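Regulatory protein BlaR1 (Bacillus licheniformis, PDB 1NRF) probably senses beta-lactam antibiotics at the cell surface through acylation of a serine in its extracellular C-terminal domain, the part described here, and relays the signal to the cytoplasm. Local coordinates at residues 27-39 and 46-58. Residues are numbered along the deposited sequence; the frame is centred on the assembly and turned at random.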
loop_
_atom_site.group_PDB
_atom_site.type_symbol
_atom_site.label_atom_id
_atom_site.label_comp_id
_atom_site.label_asym_id
_atom_site.label_seq_id
_atom_site.Cartn_x
_atom_site.Cartn_y
_atom_site.Cartn_z
ATOM N N PHE A 27 -10.539 4.592 -17.847
ATOM C CA PHE A 27 -10.497 5.046 -16.466
ATOM C C PHE A 27 -9.130 5.658 -16.179
ATOM O O PHE A 27 -9.012 6.595 -15.392
ATOM C CB PHE A 27 -10.775 3.884 -15.513
ATOM C CG PHE A 27 -12.195 3.408 -15.549
ATOM C CD1 PHE A 27 -13.211 4.175 -14.987
ATOM C CD2 PHE A 27 -12.525 2.214 -16.174
ATOM C CE1 PHE A 27 -14.537 3.757 -15.052
ATOM C CE2 PHE A 27 -13.844 1.789 -16.245
ATOM C CZ PHE A 27 -14.852 2.562 -15.683
ATOM N N PHE A 28 -8.100 5.125 -16.826
ATOM C CA PHE A 28 -6.744 5.641 -16.662
ATOM C C PHE A 28 -6.575 6.899 -17.522
ATOM O O PHE A 28 -5.891 7.846 -17.130
ATOM C CB PHE A 28 -5.722 4.573 -17.069
ATOM C CG PHE A 28 -5.581 3.451 -16.071
ATOM C CD1 PHE A 28 -4.442 3.351 -15.271
ATOM C CD2 PHE A 28 -6.594 2.505 -15.913
ATOM C CE1 PHE A 28 -4.311 2.334 -14.335
ATOM C CE2 PHE A 28 -6.471 1.480 -14.971
ATOM C CZ PHE A 28 -5.328 1.397 -14.184
ATOM N N ASP A 29 -7.220 6.904 -18.687
ATOM C CA ASP A 29 -7.164 8.034 -19.613
ATOM C C ASP A 29 -7.664 9.321 -18.966
ATOM O O ASP A 29 -7.149 10.402 -19.246
ATOM C CB ASP A 29 -8.031 7.759 -20.848
ATOM C CG ASP A 29 -7.566 6.556 -21.643
ATOM O OD1 ASP A 29 -8.359 6.064 -22.474
ATOM O OD2 ASP A 29 -6.415 6.107 -21.448
ATOM N N LYS A 30 -8.683 9.198 -18.117
ATOM C CA LYS A 30 -9.278 10.353 -17.440
ATOM C C LYS A 30 -8.273 11.174 -16.646
ATOM O O LYS A 30 -8.481 12.363 -16.417
ATOM C CB LYS A 30 -10.413 9.915 -16.504
ATOM C CG LYS A 30 -11.622 9.299 -17.210
ATOM C CD LYS A 30 -12.922 9.558 -16.441
ATOM C CE LYS A 30 -12.953 8.889 -15.058
ATOM N NZ LYS A 30 -13.148 7.404 -15.106
ATOM N N PHE A 31 -7.185 10.536 -16.232
ATOM C CA PHE A 31 -6.152 11.208 -15.454
ATOM C C PHE A 31 -4.842 11.317 -16.218
ATOM O O PHE A 31 -3.779 11.489 -15.621
ATOM C CB PHE A 31 -5.952 10.464 -14.133
ATOM C CG PHE A 31 -7.160 10.513 -13.245
ATOM C CD1 PHE A 31 -7.369 11.594 -12.396
ATOM C CD2 PHE A 31 -8.139 9.523 -13.323
ATOM C CE1 PHE A 31 -8.536 11.697 -11.644
ATOM C CE2 PHE A 31 -9.308 9.616 -12.579
ATOM C CZ PHE A 31 -9.509 10.707 -11.736
ATOM N N SER A 32 -4.934 11.230 -17.543
ATOM C CA SER A 32 -3.763 11.318 -18.405
ATOM C C SER A 32 -2.680 10.380 -17.889
ATOM O O SER A 32 -1.488 10.715 -17.894
ATOM C CB SER A 32 -3.238 12.759 -18.440
ATOM O OG SER A 32 -4.170 13.619 -19.071
ATOM N N ALA A 33 -3.103 9.198 -17.455
ATOM C CA ALA A 33 -2.179 8.211 -16.911
ATOM C C ALA A 33 -2.272 6.842 -17.571
ATOM O O ALA A 33 -3.240 6.523 -18.264
ATOM C CB ALA A 33 -2.417 8.065 -15.412
ATOM N N SER A 34 -1.240 6.038 -17.338
ATOM C CA SER A 34 -1.183 4.673 -17.835
ATOM C C SER A 34 -0.768 3.845 -16.625
ATOM O O SER A 34 -0.103 4.348 -15.723
ATOM C CB SER A 34 -0.157 4.533 -18.977
ATOM O OG SER A 34 1.178 4.491 -18.509
ATOM N N GLY A 35 -1.175 2.586 -16.589
ATOM C CA GLY A 35 -0.825 1.753 -15.457
ATOM C C GLY A 35 -1.551 0.425 -15.465
ATOM O O GLY A 35 -1.936 -0.086 -16.521
ATOM N N GLY A 36 -1.744 -0.139 -14.281
ATOM C CA GLY A 36 -2.405 -1.419 -14.201
ATOM C C GLY A 36 -3.405 -1.524 -13.079
ATOM O O GLY A 36 -3.484 -0.661 -12.199
ATOM N N PHE A 37 -4.170 -2.610 -13.115
ATOM C CA PHE A 37 -5.189 -2.867 -12.119
ATOM C C PHE A 37 -5.295 -4.361 -11.833
ATOM O O PHE A 37 -5.499 -5.169 -12.743
ATOM C CB PHE A 37 -6.531 -2.340 -12.625
ATOM C CG PHE A 37 -7.691 -2.690 -11.749
ATOM C CD1 PHE A 37 -7.919 -2.003 -10.562
ATOM C CD2 PHE A 37 -8.576 -3.700 -12.124
ATOM C CE1 PHE A 37 -9.020 -2.311 -9.757
ATOM C CE2 PHE A 37 -9.675 -4.018 -11.331
ATOM C CZ PHE A 37 -9.900 -3.322 -10.145
ATOM N N VAL A 38 -5.131 -4.721 -10.566
ATOM C CA VAL A 38 -5.258 -6.101 -10.147
ATOM C C VAL A 38 -6.326 -6.178 -9.064
ATOM O O VAL A 38 -6.254 -5.470 -8.057
ATOM C CB VAL A 38 -3.953 -6.664 -9.548
ATOM C CG1 VAL A 38 -4.139 -8.127 -9.200
ATOM C CG2 VAL A 38 -2.802 -6.504 -10.527
ATOM N N LEU A 39 -7.332 -7.014 -9.289
ATOM C CA LEU A 39 -8.385 -7.229 -8.303
ATOM C C LEU A 39 -8.453 -8.731 -8.015
ATOM O O LEU A 39 -8.319 -9.545 -8.932
ATOM C CB LEU A 39 -9.722 -6.750 -8.838
ATOM C CG LEU A 39 -10.932 -7.121 -7.981
ATOM C CD1 LEU A 39 -11.047 -6.160 -6.800
ATOM C CD2 LEU A 39 -12.185 -7.064 -8.840
ATOM N N LYS A 46 -10.618 -15.608 -8.051
ATOM C CA LYS A 46 -10.401 -15.056 -9.376
ATOM C C LYS A 46 -9.717 -13.692 -9.393
ATOM O O LYS A 46 -10.026 -12.800 -8.597
ATOM C CB LYS A 46 -11.729 -14.932 -10.121
ATOM C CG LYS A 46 -11.585 -14.353 -11.530
ATOM C CD LYS A 46 -12.865 -13.674 -11.995
ATOM C CE LYS A 46 -14.073 -14.585 -11.855
ATOM N NZ LYS A 46 -13.917 -15.846 -12.632
ATOM N N TYR A 47 -8.782 -13.546 -10.319
ATOM C CA TYR A 47 -8.081 -12.292 -10.497
ATOM C C TYR A 47 -8.669 -11.621 -11.719
ATOM O O TYR A 47 -8.907 -12.273 -12.742
ATOM C CB TYR A 47 -6.594 -12.496 -10.781
ATOM C CG TYR A 47 -5.759 -13.029 -9.644
ATOM C CD1 TYR A 47 -5.444 -14.382 -9.571
ATOM C CD2 TYR A 47 -5.213 -12.166 -8.690
ATOM C CE1 TYR A 47 -4.600 -14.869 -8.594
ATOM C CE2 TYR A 47 -4.359 -12.646 -7.701
ATOM C CZ TYR A 47 -4.055 -14.001 -7.666
ATOM O OH TYR A 47 -3.173 -14.492 -6.737
ATOM N N THR A 48 -8.921 -10.326 -11.607
ATOM C CA THR A 48 -9.408 -9.557 -12.737
ATOM C C THR A 48 -8.324 -8.509 -12.902
ATOM O O THR A 48 -8.088 -7.706 -11.994
ATOM C CB THR A 48 -10.737 -8.865 -12.447
ATOM O OG1 THR A 48 -11.720 -9.843 -12.093
ATOM C CG2 THR A 48 -11.213 -8.113 -13.686
ATOM N N ILE A 49 -7.635 -8.528 -14.035
ATOM C CA ILE A 49 -6.584 -7.551 -14.228
ATOM C C ILE A 49 -6.514 -6.870 -15.572
ATOM O O ILE A 49 -6.739 -7.474 -16.616
ATOM C CB ILE A 49 -5.186 -8.143 -13.926
ATOM C CG1 ILE A 49 -4.966 -9.422 -14.721
ATOM C CG2 ILE A 49 -5.047 -8.400 -12.436
ATOM C CD1 ILE A 49 -3.636 -10.090 -14.403
ATOM N N TYR A 50 -6.195 -5.583 -15.506
ATOM C CA TYR A 50 -6.040 -4.748 -16.679
ATOM C C TYR A 50 -4.547 -4.458 -16.840
ATOM O O TYR A 50 -3.874 -4.079 -15.868
ATOM C CB TYR A 50 -6.821 -3.438 -16.506
ATOM C CG TYR A 50 -6.395 -2.359 -17.468
ATOM C CD1 TYR A 50 -5.830 -1.175 -17.000
ATOM C CD2 TYR A 50 -6.476 -2.555 -18.845
ATOM C CE1 TYR A 50 -5.346 -0.217 -17.875
ATOM C CE2 TYR A 50 -5.994 -1.598 -19.735
ATOM C CZ TYR A 50 -5.427 -0.433 -19.242
ATOM O OH TYR A 50 -4.921 0.505 -20.110
ATOM N N ASN A 51 -4.050 -4.646 -18.065
ATOM C CA ASN A 51 -2.649 -4.417 -18.420
ATOM C C ASN A 51 -1.730 -5.373 -17.663
ATOM O O ASN A 51 -1.109 -4.988 -16.670
ATOM C CB ASN A 51 -2.264 -2.971 -18.105
ATOM C CG ASN A 51 -0.964 -2.558 -18.754
ATOM O OD1 ASN A 51 -0.155 -3.398 -19.142
ATOM N ND2 ASN A 51 -0.750 -1.254 -18.862
ATOM N N ARG A 52 -1.635 -6.609 -18.150
ATOM C CA ARG A 52 -0.817 -7.633 -17.514
ATOM C C ARG A 52 0.649 -7.248 -17.312
ATOM O O ARG A 52 1.268 -7.619 -16.309
ATOM C CB ARG A 52 -0.889 -8.943 -18.310
ATOM C CG ARG A 52 -0.379 -10.141 -17.509
ATOM C CD ARG A 52 -0.431 -11.460 -18.263
ATOM N NE ARG A 52 -0.055 -12.578 -17.391
ATOM C CZ ARG A 52 1.144 -12.733 -16.832
ATOM N NH1 ARG A 52 2.104 -11.844 -17.052
ATOM N NH2 ARG A 52 1.385 -13.770 -16.042
ATOM N N LYS A 53 1.201 -6.507 -18.266
ATOM C CA LYS A 53 2.598 -6.098 -18.197
ATOM C C LYS A 53 2.874 -5.247 -16.951
ATOM O O LYS A 53 3.764 -5.563 -16.166
ATOM C CB LYS A 53 2.968 -5.339 -19.476
ATOM C CG LYS A 53 4.461 -5.097 -19.670
ATOM C CD LYS A 53 4.728 -4.460 -21.030
ATOM C CE LYS A 53 6.214 -4.247 -21.267
ATOM N NZ LYS A 53 6.826 -3.369 -20.228
ATOM N N GLU A 54 2.101 -4.178 -16.772
ATOM C CA GLU A 54 2.251 -3.297 -15.622
ATOM C C GLU A 54 1.972 -4.041 -14.317
ATOM O O GLU A 54 2.685 -3.882 -13.324
ATOM C CB GLU A 54 1.293 -2.104 -15.736
ATOM C CG GLU A 54 1.747 -0.990 -16.690
ATOM C CD GLU A 54 2.329 0.242 -15.977
ATOM O OE1 GLU A 54 2.650 1.233 -16.675
ATOM O OE2 GLU A 54 2.466 0.231 -14.732
ATOM N N SER A 55 0.931 -4.862 -14.343
ATOM C CA SER A 55 0.506 -5.625 -13.178
ATOM C C SER A 55 1.541 -6.634 -12.685
ATOM O O SER A 55 1.438 -7.132 -11.566
ATOM C CB SER A 55 -0.798 -6.358 -13.501
ATOM O OG SER A 55 -1.726 -5.478 -14.105
ATOM N N THR A 56 2.527 -6.939 -13.522
ATOM C CA THR A 56 3.561 -7.898 -13.154
ATOM C C THR A 56 4.950 -7.244 -13.089
ATOM O O THR A 56 5.950 -7.885 -12.785
ATOM C CB THR A 56 3.573 -9.107 -14.140
ATOM O OG1 THR A 56 3.416 -8.644 -15.491
ATOM C CG2 THR A 56 2.452 -10.066 -13.812
ATOM N N SER A 57 5.002 -5.955 -13.376
ATOM C CA SER A 57 6.254 -5.223 -13.320
ATOM C C SER A 57 6.375 -4.665 -11.911
ATOM O O SER A 57 5.386 -4.235 -11.339
ATOM C CB SER A 57 6.231 -4.075 -14.322
ATOM O OG SER A 57 6.061 -4.568 -15.635
ATOM N N ARG A 58 7.585 -4.684 -11.360
ATOM C CA ARG A 58 7.828 -4.176 -10.014
ATOM C C ARG A 58 8.211 -2.709 -10.041
ATOM O O ARG A 58 8.826 -2.231 -10.987
ATOM C CB ARG A 58 8.939 -4.968 -9.336
ATOM C CG ARG A 58 8.496 -6.266 -8.734
ATOM C CD ARG A 58 9.695 -7.130 -8.457
ATOM N NE ARG A 58 9.388 -8.280 -7.612
ATOM C CZ ARG A 58 10.082 -9.408 -7.633
ATOM N NH1 ARG A 58 11.109 -9.531 -8.460
ATOM N NH2 ARG A 58 9.762 -10.407 -6.825
#
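Phe37 and Tyr50 face each other as an antiparallel hydrogen-bonded pair, as do Leu39 and Thr48, and these pairs join strands 33-39 and 46-50, whose axes run at 172° and come within 4.7 Å. Each pair is closed by two backbone bonds, among them Tyr50 N to Phe37 O at 2.9 Å. Between them lies the non-hydrogen-bonded pair Val38 and Ile49, whose side chains run side by side in the same direction, with Val38 CG1 3.4 Å from Ile49 CG2. Val38 CG2 also rests on Ser55 CB, in the short, weakly bonded helix 52-56.

On the face carrying Phe37, Leu39 and Thr48, the Tyr50 ring slides past that of Phe28. With chi1 at 163°, the tyrosine ring leans toward helix 25-29, its CG opposite the backbone N, and CE1 sits over one face of Phe28, near the rim. The planes meet at 51°, an oblique pairing. The Tyr50 hydroxyl bonds to Ser25 OG, in the same helix as Phe28.

Where strand 46-50 ends, Asn51 works in two directions: its ND2 gives a weak, bent bond to Gly35 O (2.9 Å), while OD1 takes a long, weak capping bond from Glu54 N. Ser55 OG turns back to Asn51 O at 2.7 Å, approaching from above the carbonyl plane. Gly36, bare of a side chain on the side toward Glu54 and Ser55, lets helix 52-56 come close, while at Gly35 the space is taken by the Phe28 ring; the bent Glu54 side chain lies against Gly35, with CD 3.5 Å from Gly35 CA, and OE2 continues to a weak bond with His231 on strand 225-234.

Strands 18-21 and 225-234 extend the sheet beyond this pair. The contact thus illustrates a beta hairpin of the central sheet, leading into an N-capped helical turn, in the penicillin-binding fold shared with serine beta-lactamases.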